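PDB 6ULY: amino acid adenylation domain-containing protein from Bacillus stratosphericus LAMA 585, which probably selects a keto acid and activates it with ATP as the acyl adenylate, serving as the adenylation domain of a nonribosomal depsipeptide synthetase module. Local coordinates for residues A[96-101]-A[112-117]; A[176-179]-A[185-188]; A[207-212]-A[295-300]. One frame throughout, in Å; residues are numbered along the deposited sequence.

Contact 1 comes first along the chain. It closes the connection from strand 94-97 to helix 109-120. Contact 2 follows in series and closes the short connection between strands 173-178 and 188-192. These two lie side by side, with centres about 8 Å apart: strands 94-97 and 173-178 are neighbours in one mixed sheet, V98 packs on L178, and K113 packs on P186. Both also touch the second subunit. Contact 3 opens later and spans 82 residues, joining the end of helix 193-207 to strand 297-301 of another mixed sheet. Its centre is about 31 Å from that of contact 1 and about 28 Å from that of contact 2. None of the three nests within or crosses another.

Contact 1 of 3, residues A[96-101]-A[112-117]; sequences TLVSAA and KKLHHA. With SO4 (sulfate ion), chain M; SO4 (sulfate ion), chain J.
L114 lays its two methyl branches over the chain that leaves strand 94-97. L114 CD2 meets V98 CG2 at 3.7 Å and also lies near V98 CG1. The other branch goes to A101, with L114 CD1 4.0 Å from A101 CB. The leucine thus bridges two residues of 96-101. The L114 CG is anti to its own carbonyl carbon (chi1 -64°), which sends the fork off the helix toward this chain. The contact is apolar and small.

Another side of the same helix carries two histidines that bind sulfate, probably from the crystallisation liquor. H115 ND1 donates to O4 of the chain M sulfate at 3.0 Å, and H116 ND1 donates to O1 of that ion at 2.9 Å. H115 NE2 makes a longer bond, 3.3 Å, to O3 of the chain J sulfate. Both rings meet the ions at their edges. H116 NE2 is hydrogen-bonded to E426 of the second subunit.

V98 and L114 also rest on F72 and Q74 of strand 70-74. A117, about one helical turn on, packs on L178. Helix 109-120 is therefore seated against strands 70-74 and 173-178.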
loop_
_atom_site.group_PDB
_atom_site.type_symbol
_atom_site.label_atom_id
_atom_site.label_comp_id
_atom_site.label_asym_id
_atom_site.label_seq_id
_atom_site.Cartn_x
_atom_site.Cartn_y
_atom_site.Cartn_z
ATOM N N THR A 96 11.830 16.661 10.848
ATOM C CA THR A 96 10.901 15.640 10.379
ATOM C C THR A 96 9.591 15.843 11.134
ATOM O O THR A 96 9.470 15.458 12.300
ATOM C CB THR A 96 11.468 14.246 10.601
ATOM O OG1 THR A 96 12.777 14.174 10.022
ATOM C CG2 THR A 96 10.567 13.202 9.971
ATOM N N LEU A 97 8.617 16.450 10.465
ATOM C CA LEU A 97 7.343 16.781 11.088
ATOM C C LEU A 97 6.459 15.540 11.101
ATOM O O LEU A 97 6.008 15.079 10.047
ATOM C CB LEU A 97 6.673 17.928 10.338
ATOM C CG LEU A 97 7.555 19.150 10.058
ATOM C CD1 LEU A 97 6.728 20.270 9.451
ATOM C CD2 LEU A 97 8.248 19.618 11.322
ATOM N N VAL A 98 6.219 14.994 12.291
ATOM C CA VAL A 98 5.314 13.863 12.466
ATOM C C VAL A 98 4.719 13.937 13.864
ATOM O O VAL A 98 5.423 14.207 14.843
ATOM C CB VAL A 98 6.029 12.515 12.227
ATOM C CG1 VAL A 98 7.218 12.360 13.156
ATOM C CG2 VAL A 98 5.051 11.352 12.394
ATOM N N SER A 99 3.415 13.703 13.950
ATOM C CA SER A 99 2.732 13.781 15.233
ATOM C C SER A 99 3.285 12.738 16.193
ATOM O O SER A 99 3.788 11.688 15.786
ATOM C CB SER A 99 1.229 13.571 15.055
ATOM O OG SER A 99 0.970 12.312 14.461
ATOM N N ALA A 100 3.192 13.044 17.484
ATOM C CA ALA A 100 3.550 12.079 18.507
ATOM C C ALA A 100 2.542 10.934 18.516
ATOM O O ALA A 100 1.390 11.081 18.101
ATOM C CB ALA A 100 3.600 12.749 19.880
ATOM N N ALA A 101 2.991 9.778 18.995
ATOM C CA ALA A 101 2.114 8.624 19.063
ATOM C C ALA A 101 1.068 8.816 20.161
ATOM O O ALA A 101 1.316 9.505 21.154
ATOM C CB ALA A 101 2.919 7.356 19.333
ATOM N N LYS A 112 4.863 1.796 15.103
ATOM C CA LYS A 112 5.525 1.121 13.991
ATOM C C LYS A 112 5.915 2.118 12.906
ATOM O O LYS A 112 7.031 2.076 12.377
ATOM C CB LYS A 112 4.615 0.033 13.411
ATOM C CG LYS A 112 4.340 -1.135 14.345
ATOM C CD LYS A 112 3.523 -2.223 13.655
ATOM C CE LYS A 112 3.257 -3.398 14.588
ATOM N NZ LYS A 112 2.442 -4.463 13.939
ATOM N N LYS A 113 4.996 3.018 12.554
ATOM C CA LYS A 113 5.290 4.008 11.524
ATOM C C LYS A 113 6.448 4.913 11.934
ATOM O O LYS A 113 7.310 5.238 11.109
ATOM C CB LYS A 113 4.037 4.834 11.227
ATOM C CG LYS A 113 2.842 3.990 10.789
ATOM C CD LYS A 113 1.649 4.846 10.387
ATOM C CE LYS A 113 0.525 3.987 9.832
ATOM N NZ LYS A 113 -0.520 4.799 9.146
ATOM N N LEU A 114 6.486 5.334 13.202
ATOM C CA LEU A 114 7.607 6.146 13.666
ATOM C C LEU A 114 8.923 5.400 13.492
ATOM O O LEU A 114 9.923 5.980 13.054
ATOM C CB LEU A 114 7.409 6.550 15.130
ATOM C CG LEU A 114 6.211 7.453 15.421
ATOM C CD1 LEU A 114 6.037 7.653 16.920
ATOM C CD2 LEU A 114 6.358 8.794 14.713
ATOM N N HIS A 115 8.940 4.107 13.828
ATOM C CA HIS A 115 10.160 3.324 13.683
ATOM C C HIS A 115 10.616 3.278 12.230
ATOM O O HIS A 115 11.817 3.356 11.945
ATOM C CB HIS A 115 9.946 1.905 14.206
ATOM C CG HIS A 115 11.136 1.014 14.027
ATOM N ND1 HIS A 115 11.372 0.310 12.864
ATOM C CD2 HIS A 115 12.162 0.720 14.860
ATOM C CE1 HIS A 115 12.491 -0.383 12.991
ATOM N NE2 HIS A 115 12.989 -0.151 14.193
ATOM N N HIS A 116 9.673 3.136 11.299
ATOM C CA HIS A 116 10.034 3.081 9.888
ATOM C C HIS A 116 10.748 4.357 9.463
ATOM O O HIS A 116 11.871 4.315 8.946
ATOM C CB HIS A 116 8.789 2.853 9.030
ATOM C CG HIS A 116 9.048 2.957 7.559
ATOM N ND1 HIS A 116 9.496 1.893 6.805
ATOM C CD2 HIS A 116 8.939 4.004 6.706
ATOM C CE1 HIS A 116 9.643 2.277 5.549
ATOM N NE2 HIS A 116 9.312 3.553 5.463
ATOM N N ALA A 117 10.102 5.508 9.668
ATOM C CA ALA A 117 10.720 6.779 9.301
ATOM C C ALA A 117 12.027 6.991 10.051
ATOM O O ALA A 117 13.018 7.453 9.474
ATOM C CB ALA A 117 9.756 7.931 9.579
HETATM S S SO4 M . 10.634 -1.058 9.510
HETATM O O1 SO4 M . 10.712 -0.361 8.259
HETATM O O2 SO4 M . 10.056 -2.353 9.300
HETATM O O3 SO4 M . 11.950 -1.210 10.057
HETATM O O4 SO4 M . 9.816 -0.314 10.423
HETATM S S SO4 J . 16.733 -1.368 13.777
HETATM O O1 SO4 J . 17.885 -2.193 14.043
HETATM O O2 SO4 J . 15.889 -2.046 12.820
HETATM O O3 SO4 J . 15.986 -1.159 14.994
HETATM O O4 SO4 J . 17.174 -0.087 13.257
#

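Contact 2 of 3, residues A[176-179]-A[185-188]; sequences FILT and MPKC
T179 OG1 stands between its backbone N and carbonyl carbon (chi1 55°), which brings the hydroxyl to the backbone of K187. C188 SG lies anti to its backbone N, and this torsion turns the sulfur to F176 and L178.

Two hydrogen bonds join T179 to K187. K187 N donates to T179 OG1 at 2.9 Å, with an N-H...O angle of 160°. T179 N donates to K187 O at 3.2 Å. T179 thus uses both its side chain and its main chain, and K187 is held at its N and its O. K187 O also receives a CA-H...O contact from L178, with L178 CA 3.3 Å from K187 O.

The apolar part gathers round C188 SG. C188 SG is 3.7 Å from L178 CD1. On the aromatic side, C188 SG is 3.8 Å from F176 CD1 and approaches the F176 ring obliquely, 41° off the ring normal. P186 CB rests against T179, with P186 CB 3.4 Å from T179 O. F176 also meets the ring of Y422. M185 packs on E430 and K187 on E426, both of the second subunit.

L178 and C188 form an antiparallel non-hydrogen-bonded pair, with both side chains on one face of the sheet. The sequence TSGSTGMPK from T179 to K187 is the glycine-rich phosphate-binding loop of adenylate-forming enzymes. The T179 side chain lies about 6 Å from the bound keto acyl adenylate. Antiparallel strands 173-178 and 188-192 form a beta hairpin, and this loop is its connection, with residues 180-183 in the middle unmodelled.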
loop_
_atom_site.group_PDB
_atom_site.type_symbol
_atom_site.label_atom_id
_atom_site.label_comp_id
_atom_site.label_asym_id
_atom_site.label_seq_id
_atom_site.Cartn_x
_atom_site.Cartn_y
_atom_site.Cartn_z
ATOM N N PHE A 176 11.355 17.499 6.358
ATOM C CA PHE A 176 10.582 16.334 5.969
ATOM C C PHE A 176 9.199 16.396 6.608
ATOM O O PHE A 176 9.011 16.996 7.667
ATOM C CB PHE A 176 11.272 15.043 6.413
ATOM C CG PHE A 176 12.609 14.812 5.780
ATOM C CD1 PHE A 176 12.704 14.395 4.464
ATOM C CD2 PHE A 176 13.772 14.986 6.509
ATOM C CE1 PHE A 176 13.935 14.169 3.881
ATOM C CE2 PHE A 176 15.005 14.764 5.934
ATOM C CZ PHE A 176 15.087 14.351 4.614
ATOM N N ILE A 177 8.229 15.755 5.964
ATOM C CA ILE A 177 6.901 15.606 6.546
ATOM C C ILE A 177 6.329 14.272 6.091
ATOM O O ILE A 177 6.474 13.878 4.929
ATOM C CB ILE A 177 5.968 16.784 6.183
ATOM C CG1 ILE A 177 4.598 16.597 6.847
ATOM C CG2 ILE A 177 5.816 16.924 4.684
ATOM C CD1 ILE A 177 3.793 17.886 6.980
ATOM N N LEU A 178 5.689 13.575 7.022
ATOM C CA LEU A 178 5.194 12.232 6.779
ATOM C C LEU A 178 3.748 12.271 6.307
ATOM O O LEU A 178 2.952 13.092 6.771
ATOM C CB LEU A 178 5.321 11.390 8.046
ATOM C CG LEU A 178 6.623 10.593 8.185
ATOM C CD1 LEU A 178 7.853 11.385 7.768
ATOM C CD2 LEU A 178 6.775 10.119 9.623
ATOM N N THR A 179 3.420 11.379 5.377
ATOM C CA THR A 179 2.083 11.319 4.797
ATOM C C THR A 179 1.085 10.693 5.761
ATOM O O THR A 179 1.443 9.826 6.558
ATOM C CB THR A 179 2.084 10.516 3.489
ATOM O OG1 THR A 179 2.646 9.219 3.725
ATOM C CG2 THR A 179 2.896 11.233 2.423
ATOM N N MET A 185 2.905 1.988 5.418
ATOM C CA MET A 185 3.911 2.827 6.052
ATOM C C MET A 185 3.905 4.213 5.413
ATOM O O MET A 185 3.773 4.334 4.191
ATOM C CB MET A 185 5.301 2.202 5.927
ATOM C CG MET A 185 5.537 0.991 6.830
ATOM S SD MET A 185 5.322 1.354 8.588
ATOM C CE MET A 185 6.060 -0.101 9.332
ATOM N N PRO A 186 4.045 5.275 6.204
ATOM C CA PRO A 186 4.043 6.619 5.622
ATOM C C PRO A 186 5.313 6.876 4.831
ATOM O O PRO A 186 6.370 6.293 5.094
ATOM C CB PRO A 186 3.948 7.540 6.846
ATOM C CG PRO A 186 4.584 6.756 7.950
ATOM C CD PRO A 186 4.279 5.302 7.660
ATOM N N LYS A 187 5.194 7.747 3.838
ATOM C CA LYS A 187 6.336 8.190 3.057
ATOM C C LYS A 187 6.856 9.513 3.608
ATOM O O LYS A 187 6.197 10.203 4.389
ATOM C CB LYS A 187 5.966 8.325 1.576
ATOM C CG LYS A 187 5.360 7.065 0.986
ATOM C CD LYS A 187 6.033 6.676 -0.309
ATOM C CE LYS A 187 5.320 5.498 -0.979
ATOM N NZ LYS A 187 5.378 4.243 -0.173
ATOM N N CYS A 188 8.056 9.864 3.178
ATOM C CA CYS A 188 8.822 10.953 3.764
ATOM C C CYS A 188 8.943 12.081 2.743
ATOM O O CYS A 188 9.882 12.123 1.945
ATOM C CB CYS A 188 10.173 10.434 4.195
ATOM S SG CYS A 188 10.883 11.298 5.580
#

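Contact 3 of 3, residues A[207-212]-A[295-300]; sequences NQFTQE and MTCMIN
This is a buried sulfur-aromatic and apolar contact between the chain just after helix 193-207 and strand 297-301. F209 brings the rim of its ring to two side chains of the strand. C297 SG lies in the ring plane at the edge, 4.0 Å from F209 CE1. C297 SG is 5.2 Å from the centroid of the F209 ring and 89° off the ring normal. I299 adds its CD1 methyl at the same rim, with I299 CD1 4.2 Å from F209 CZ. C297 and I299 are two apart in the strand, and both turn their side chains toward the ring.

C297 SG is anti to its backbone N (chi1 171°), and this extends the sulfur toward the phenyl edge. One face of the F209 ring is covered from its own segment by N207 CB, 3.3 Å above the plane and over the centre. K267 makes a cation-pi contact with the same ring, and V233 of helix 224-237 packs on it.

N207 is itself held by R328 and by T203 O. I299 continues the packing to M229 and F230, and its side chain is about 5 Å from the adenylate ligand. The strand is one of a run of parallel strands flanked by helices, the alpha/beta arrangement of the ANL adenylating enzymes, here beside the ligand pocket.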
loop_
_atom_site.group_PDB
_atom_site.type_symbol
_atom_site.label_atom_id
_atom_site.label_comp_id
_atom_site.label_asym_id
_atom_site.label_seq_id
_atom_site.Cartn_x
_atom_site.Cartn_y
_atom_site.Cartn_z
ATOM N N ASN A 207 -5.130 34.862 -1.359
ATOM C CA ASN A 207 -5.979 35.244 -0.239
ATOM C C ASN A 207 -5.805 36.695 0.184
ATOM O O ASN A 207 -6.591 37.182 1.002
ATOM C CB ASN A 207 -5.697 34.345 0.967
ATOM C CG ASN A 207 -6.153 32.927 0.749
ATOM O OD1 ASN A 207 -7.338 32.619 0.879
ATOM N ND2 ASN A 207 -5.213 32.047 0.416
ATOM N N GLN A 208 -4.800 37.393 -0.345
ATOM C CA GLN A 208 -4.510 38.770 0.052
ATOM C C GLN A 208 -4.195 38.846 1.543
ATOM O O GLN A 208 -4.571 39.797 2.231
ATOM C CB GLN A 208 -5.666 39.704 -0.315
ATOM C CG GLN A 208 -5.940 39.771 -1.813
ATOM C CD GLN A 208 -7.113 40.671 -2.161
ATOM O OE1 GLN A 208 -7.104 41.865 -1.861
ATOM N NE2 GLN A 208 -8.129 40.098 -2.799
ATOM N N PHE A 209 -3.505 37.828 2.049
ATOM C CA PHE A 209 -3.039 37.862 3.426
ATOM C C PHE A 209 -2.097 39.043 3.628
ATOM O O PHE A 209 -1.381 39.459 2.714
ATOM C CB PHE A 209 -2.330 36.555 3.784
ATOM C CG PHE A 209 -3.249 35.362 3.868
ATOM C CD1 PHE A 209 -4.572 35.504 4.254
ATOM C CD2 PHE A 209 -2.780 34.094 3.561
ATOM C CE1 PHE A 209 -5.407 34.406 4.333
ATOM C CE2 PHE A 209 -3.610 32.996 3.635
ATOM C CZ PHE A 209 -4.924 33.152 4.022
ATOM N N THR A 210 -2.107 39.587 4.844
ATOM C CA THR A 210 -1.342 40.779 5.166
ATOM C C THR A 210 -0.799 40.676 6.584
ATOM O O THR A 210 -1.189 39.803 7.365
ATOM C CB THR A 210 -2.197 42.044 5.034
ATOM O OG1 THR A 210 -3.351 41.921 5.872
ATOM C CG2 THR A 210 -2.639 42.251 3.594
ATOM N N GLN A 211 0.108 41.600 6.914
ATOM C CA GLN A 211 0.696 41.645 8.246
ATOM C C GLN A 211 -0.327 41.992 9.319
ATOM O O GLN A 211 -0.045 41.800 10.507
ATOM C CB GLN A 211 1.840 42.661 8.281
ATOM C CG GLN A 211 2.576 42.720 9.613
ATOM C CD GLN A 211 3.760 43.670 9.595
ATOM O OE1 GLN A 211 3.925 44.487 10.501
ATOM N NE2 GLN A 211 4.596 43.557 8.571
ATOM N N GLU A 212 -1.497 42.498 8.935
ATOM C CA GLU A 212 -2.532 42.861 9.891
ATOM C C GLU A 212 -3.463 41.707 10.229
ATOM O O GLU A 212 -4.311 41.857 11.115
ATOM C CB GLU A 212 -3.354 44.039 9.356
ATOM C CG GLU A 212 -2.877 45.392 9.876
ATOM C CD GLU A 212 -1.393 45.614 9.645
ATOM O OE1 GLU A 212 -0.954 45.530 8.479
ATOM O OE2 GLU A 212 -0.664 45.859 10.633
ATOM N N MET A 295 -13.618 37.820 12.038
ATOM C CA MET A 295 -13.242 36.681 11.206
ATOM C C MET A 295 -13.583 36.963 9.747
ATOM O O MET A 295 -14.739 37.245 9.414
ATOM C CB MET A 295 -13.957 35.421 11.690
ATOM C CG MET A 295 -13.703 34.167 10.840
ATOM S SD MET A 295 -11.955 33.737 10.665
ATOM C CE MET A 295 -11.417 33.691 12.375
ATOM N N THR A 296 -12.578 36.876 8.876
ATOM C CA THR A 296 -12.775 37.063 7.448
ATOM C C THR A 296 -12.449 35.832 6.615
ATOM O O THR A 296 -12.909 35.748 5.471
ATOM C CB THR A 296 -11.918 38.232 6.933
ATOM O OG1 THR A 296 -10.532 37.963 7.177
ATOM C CG2 THR A 296 -12.307 39.529 7.629
ATOM N N CYS A 297 -11.693 34.873 7.151
ATOM C CA CYS A 297 -11.173 33.758 6.361
ATOM C C CYS A 297 -11.204 32.487 7.206
ATOM O O CYS A 297 -10.359 32.299 8.083
ATOM C CB CYS A 297 -9.761 34.067 5.878
ATOM S SG CYS A 297 -8.906 32.676 5.108
ATOM N N MET A 298 -12.164 31.612 6.930
ATOM C CA MET A 298 -12.237 30.295 7.560
ATOM C C MET A 298 -11.982 29.262 6.467
ATOM O O MET A 298 -12.902 28.829 5.771
ATOM C CB MET A 298 -13.581 30.065 8.232
ATOM C CG MET A 298 -13.947 31.099 9.274
ATOM S SD MET A 298 -15.253 30.498 10.362
ATOM C CE MET A 298 -14.293 29.447 11.453
ATOM N N ILE A 299 -10.720 28.865 6.319
ATOM C CA ILE A 299 -10.367 27.895 5.293
ATOM C C ILE A 299 -10.865 26.519 5.710
ATOM O O ILE A 299 -10.665 26.084 6.852
ATOM C CB ILE A 299 -8.852 27.897 5.046
ATOM C CG1 ILE A 299 -8.446 29.180 4.320
ATOM C CG2 ILE A 299 -8.446 26.664 4.247
ATOM C CD1 ILE A 299 -6.969 29.505 4.414
ATOM N N ASN A 300 -11.528 25.834 4.784
ATOM C CA ASN A 300 -12.064 24.495 5.000
ATOM C C ASN A 300 -11.392 23.565 3.996
ATOM O O ASN A 300 -11.685 23.625 2.797
ATOM C CB ASN A 300 -13.585 24.492 4.837
ATOM C CG ASN A 300 -14.204 23.143 5.130
ATOM O OD1 ASN A 300 -13.514 22.127 5.179
ATOM N ND2 ASN A 300 -15.519 23.125 5.314
#